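Local coordinates for protein Keto/oxoacid ferredoxin oxidoreductase, gamma subunit (Geobacter sulfurreducens, PDB 3ON3) that forms the gamma subunit of a keto/oxoacid ferredoxin oxidoreductase, which probably couples oxidation of 2-oxoacids to reduction of ferredoxin, at residues Asn119-Asp124 with Glu128-Ile133; Ala138-Thr143 with Lys169-Gly174. All blocks are in the same frame, centred on the assembly; numbering follows the deposited sequence.

In the fold
Contacts 1 and 2 follow each other along the chain, and helix 131-143 takes part in both. Contact 1 sets the start of this helix against helix 117-125, across a short turn. Contact 2 sets its last turns against helix 164-181, after helix 148-157 has intervened. The two centres lie about 12 Å apart. They also touch directly: Val130 packs on Ala170, Ile133 on Phe171, and Asp124 on the selenomethionine Met173. The C-terminal helix 164-181 therefore borders both sites. Together the contacts pack helix 131-143 against helices 117-125 and 164-181, all after the edge strand 111-115 of the mixed sheet and within the pyruvate ferredoxin/flavodoxin oxidoreductase family region.

Contact 1: residues Asn119-Asp124 with Glu128-Ile133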
# COMPACT_ATOMS: atom_id res chain seq x y z
N ASN B 119 -5.26 -1.27 22.71
CA ASN B 119 -5.00 -2.03 23.91
C ASN B 119 -5.45 -3.47 23.77
O ASN B 119 -4.90 -4.37 24.41
CB ASN B 119 -5.71 -1.38 25.09
CG ASN B 119 -4.96 -1.55 26.37
OD1 ASN B 119 -5.24 -2.46 27.15
ND2 ASN B 119 -3.97 -0.69 26.59
N THR B 120 -6.47 -3.69 22.95
CA THR B 120 -6.83 -5.05 22.57
C THR B 120 -5.60 -5.70 21.94
O THR B 120 -5.14 -6.76 22.39
CB THR B 120 -8.00 -5.08 21.57
OG1 THR B 120 -9.21 -4.65 22.22
CG2 THR B 120 -8.20 -6.49 21.02
N ALA B 121 -5.04 -5.06 20.91
CA ALA B 121 -3.85 -5.58 20.25
C ALA B 121 -2.73 -5.81 21.25
O ALA B 121 -2.09 -6.87 21.25
CB ALA B 121 -3.39 -4.60 19.14
N LYS B 122 -2.50 -4.81 22.10
CA LYS B 122 -1.36 -4.84 23.01
C LYS B 122 -1.51 -5.86 24.15
O LYS B 122 -0.58 -6.61 24.43
CB LYS B 122 -1.05 -3.44 23.58
CG LYS B 122 0.28 -3.38 24.35
CD LYS B 122 0.33 -2.32 25.45
CE LYS B 122 1.56 -2.56 26.35
NZ LYS B 122 1.64 -1.72 27.60
N ASN B 123 -2.67 -5.90 24.79
CA ASN B 123 -2.84 -6.72 25.99
C ASN B 123 -3.53 -8.07 25.79
O ASN B 123 -3.16 -9.06 26.41
CB ASN B 123 -3.57 -5.92 27.07
CG ASN B 123 -2.67 -4.92 27.76
OD1 ASN B 123 -1.67 -5.30 28.38
ND2 ASN B 123 -3.01 -3.65 27.66
N ASP B 124 -4.52 -8.10 24.92
CA ASP B 124 -5.27 -9.33 24.68
C ASP B 124 -4.52 -10.26 23.73
O ASP B 124 -4.31 -11.42 24.03
CB ASP B 124 -6.67 -9.02 24.14
CG ASP B 124 -7.45 -8.10 25.06
OD1 ASP B 124 -6.96 -7.82 26.16
OD2 ASP B 124 -8.56 -7.67 24.68
N GLU B 128 1.25 -5.37 20.20
CA GLU B 128 0.79 -4.01 19.93
C GLU B 128 0.72 -3.65 18.44
O GLU B 128 -0.26 -3.06 17.98
CB GLU B 128 1.69 -3.02 20.68
CG GLU B 128 1.07 -1.65 20.92
CD GLU B 128 2.04 -0.70 21.60
OE1 GLU B 128 1.58 0.35 22.12
OE2 GLU B 128 3.26 -0.99 21.63
N ILE B 129 1.76 -3.97 17.68
CA ILE B 129 1.81 -3.58 16.27
C ILE B 129 0.67 -4.08 15.39
O ILE B 129 0.49 -3.59 14.27
CB ILE B 129 3.12 -4.03 15.59
CG1 ILE B 129 3.34 -5.52 15.80
CG2 ILE B 129 4.30 -3.21 16.10
CD1 ILE B 129 4.67 -6.02 15.24
N VAL B 130 -0.10 -5.05 15.87
CA VAL B 130 -1.16 -5.56 15.01
C VAL B 130 -2.48 -4.87 15.28
O VAL B 130 -3.55 -5.35 14.89
CB VAL B 130 -1.26 -7.11 15.01
CG1 VAL B 130 0.07 -7.72 14.49
CG2 VAL B 130 -1.65 -7.66 16.38
N ALA B 131 -2.39 -3.70 15.92
CA ALA B 131 -3.59 -2.91 16.24
C ALA B 131 -4.38 -2.61 14.97
O ALA B 131 -5.60 -2.62 14.99
CB ALA B 131 -3.22 -1.63 16.98
N ASN B 132 -3.67 -2.37 13.87
CA ASN B 132 -4.31 -2.18 12.57
C ASN B 132 -5.13 -3.39 12.12
O ASN B 132 -6.08 -3.22 11.36
CB ASN B 132 -3.28 -1.83 11.50
CG ASN B 132 -2.22 -2.91 11.31
OD1 ASN B 132 -1.87 -3.64 12.25
ND2 ASN B 132 -1.71 -3.01 10.10
N ILE B 133 -4.76 -4.59 12.57
CA ILE B 133 -5.48 -5.82 12.21
C ILE B 133 -6.75 -5.90 13.04
O ILE B 133 -7.82 -6.21 12.53
CB ILE B 133 -4.63 -7.12 12.42
CG1 ILE B 133 -3.30 -7.02 11.68
CG2 ILE B 133 -5.40 -8.37 11.97
CD1 ILE B 133 -3.43 -6.58 10.20
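The tight helix-to-helix turn between helix 117-125 and helix 131-143 brings Ala121 against Ala131. The CB of Ala121 points at the second segment and is the main point of contact. It sits 3.4 Å from Ala131 CA, tighter than usual for two carbons. The methyl of Ala131 is also close, with its CB 3.7 Å from Ala121 CB. Small side chains on both helices let the backbones come this near, with the two CA atoms of Ala121 and Ala131 4.8 Å apart. Ala121 CB also faces backbone of the turn, 3.7 Å from Glu128 O. Val130 adds a looser touch through its CG2. This residue is the N-cap of helix 131-143, and its O accepts a bond from Ile133 N at 2.7 Å in the first turn. Just before it, Glu128 O accepts from Ala131 N, so the chain is already turning as it enters the helix. A backbone hydrogen bond between Ala121 and Arg127 further ties the turn to the first helix.

At the exposed edge, Lys122 and Glu128 run side by side and point the same way. Their aliphatic parts do the touching, with Lys122 CB 3.8 Å from Glu128 CG. In both residues CG lies opposite the backbone N (chi1 -170° for Lys122, -159° for Glu128), and both chains are extended beyond it. The charged ends do not meet: Lys122 NZ stays 5.9 Å from Glu128 OE1. Their opposite charges may still attract weakly. Lys177 of helix 164-181 also reaches helix 117-125, forming a salt bridge with Asp124 and a hydrogen bond with Thr120 OG1.

Contact 2: residues Ala138-Thr143 with Lys169-Gly174; sequences AMVALT and KAFQMG
Ala138 and Gly174 are the closest pair of residues between 138-143 and 169-174. The touching group on the Gly174 side is its backbone carbonyl. Gly174 O lies 3.4 Å from Ala138 CA, a CA-H...O contact that is well bent, with an angle of 123° at the hydrogen. The methyl of Ala138 reaches the same oxygen, with CB 3.5 Å from Gly174 O. One carbonyl oxygen thus rests against both CA and CB of Ala138. Gly174 has no side chain to hold the helices apart, and the two CA atoms of Ala138 and Gly174 come within 4.5 Å.

Val140 and Phe171 make the second touch. The CB of Val140 points toward the other helix, and its CG2 meets the rim of the Phe171 ring, close to the ring plane. Val140 CG2 is 4.5 Å from Phe171 CE1, a loose apolar contact and not a face-on one. The CB of Phe171 does not point at the other helix, but the ring end swings nearer to it. CG is opposite the backbone N (chi1 168°), which carries the ring out to this side. Ala151 of helix 148-157 touches both Val140 and Phe171, so a third helix joins them.

At the end of helix 131-143, Thr143 OG1 folds back to Met139 O at 2.7 Å. Thr143 N bonds the same oxygen from the opposite face of its plane. Ala138 also packs on Leu96 of strand 93-98, as do Leu142 and the selenomethionine Met139. The Ala138-Gly174 pair is typical of close helix-helix packing through small residues, here beside the mixed sheet of an alpha/beta fold.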
# COMPACT_ATOMS: atom_id res chain seq x y z
N ALA B 138 -12.61 -4.99 13.07
CA ALA B 138 -13.71 -4.13 13.51
C ALA B 138 -14.42 -3.48 12.32
O ALA B 138 -15.65 -3.45 12.29
CB ALA B 138 -13.22 -3.08 14.48
N MSE B 139 -13.65 -2.99 11.35
CA MSE B 139 -14.19 -2.28 10.19
C MSE B 139 -15.02 -3.20 9.31
O MSE B 139 -15.98 -2.76 8.68
CB MSE B 139 -13.06 -1.68 9.33
CG MSE B 139 -12.85 -0.22 9.51
SE MSE B 139 -14.45 0.91 9.28
CE MSE B 139 -13.95 2.07 10.72
N VAL B 140 -14.60 -4.46 9.22
CA VAL B 140 -15.33 -5.47 8.45
C VAL B 140 -16.66 -5.76 9.13
O VAL B 140 -17.71 -5.77 8.47
CB VAL B 140 -14.48 -6.78 8.27
CG1 VAL B 140 -15.30 -7.92 7.64
CG2 VAL B 140 -13.19 -6.48 7.44
N ALA B 141 -16.62 -6.01 10.44
CA ALA B 141 -17.84 -6.19 11.23
C ALA B 141 -18.85 -5.05 11.00
O ALA B 141 -20.01 -5.31 10.67
CB ALA B 141 -17.53 -6.33 12.71
N LEU B 142 -18.39 -3.81 11.15
CA LEU B 142 -19.29 -2.64 11.08
C LEU B 142 -19.83 -2.27 9.69
O LEU B 142 -20.95 -1.82 9.57
CB LEU B 142 -18.64 -1.40 11.72
CG LEU B 142 -18.26 -1.48 13.20
CD1 LEU B 142 -17.43 -0.28 13.60
CD2 LEU B 142 -19.51 -1.61 14.12
N THR B 143 -19.04 -2.45 8.64
CA THR B 143 -19.46 -2.00 7.31
C THR B 143 -20.19 -3.08 6.52
O THR B 143 -21.06 -2.78 5.70
CB THR B 143 -18.27 -1.50 6.47
OG1 THR B 143 -17.31 -2.56 6.32
CG2 THR B 143 -17.61 -0.31 7.15
N LYS B 169 -6.15 -14.06 15.68
CA LYS B 169 -6.72 -13.62 16.95
C LYS B 169 -7.06 -12.12 16.97
O LYS B 169 -8.13 -11.72 17.43
CB LYS B 169 -5.77 -13.98 18.11
CG LYS B 169 -6.37 -13.74 19.50
CD LYS B 169 -5.40 -14.19 20.59
CE LYS B 169 -5.98 -13.98 21.97
NZ LYS B 169 -7.25 -14.76 22.16
N ALA B 170 -6.15 -11.30 16.46
CA ALA B 170 -6.37 -9.86 16.41
C ALA B 170 -7.58 -9.54 15.55
O ALA B 170 -8.42 -8.72 15.91
CB ALA B 170 -5.12 -9.14 15.85
N PHE B 171 -7.65 -10.18 14.39
CA PHE B 171 -8.74 -9.96 13.46
C PHE B 171 -10.08 -10.37 14.09
O PHE B 171 -11.05 -9.63 14.03
CB PHE B 171 -8.48 -10.74 12.17
CG PHE B 171 -9.67 -10.81 11.24
CD1 PHE B 171 -10.01 -9.72 10.44
CD2 PHE B 171 -10.43 -11.97 11.15
CE1 PHE B 171 -11.10 -9.79 9.57
CE2 PHE B 171 -11.53 -12.05 10.28
CZ PHE B 171 -11.86 -10.96 9.49
N GLN B 172 -10.11 -11.57 14.67
CA GLN B 172 -11.33 -12.10 15.29
C GLN B 172 -11.80 -11.18 16.42
O GLN B 172 -12.97 -10.84 16.50
CB GLN B 172 -11.07 -13.52 15.83
CG GLN B 172 -12.25 -14.14 16.55
CD GLN B 172 -13.52 -14.11 15.73
OE1 GLN B 172 -13.51 -14.35 14.53
NE2 GLN B 172 -14.62 -13.79 16.38
N MSE B 173 -10.87 -10.76 17.26
CA MSE B 173 -11.19 -9.89 18.39
C MSE B 173 -11.66 -8.51 17.99
O MSE B 173 -12.58 -7.96 18.62
CB MSE B 173 -10.01 -9.79 19.34
CG MSE B 173 -9.64 -11.11 19.99
SE MSE B 173 -8.64 -10.86 21.65
CE MSE B 173 -10.09 -10.15 22.75
N GLY B 174 -11.02 -7.92 16.98
CA GLY B 174 -11.50 -6.65 16.46
C GLY B 174 -12.96 -6.81 16.04
O GLY B 174 -13.85 -6.00 16.38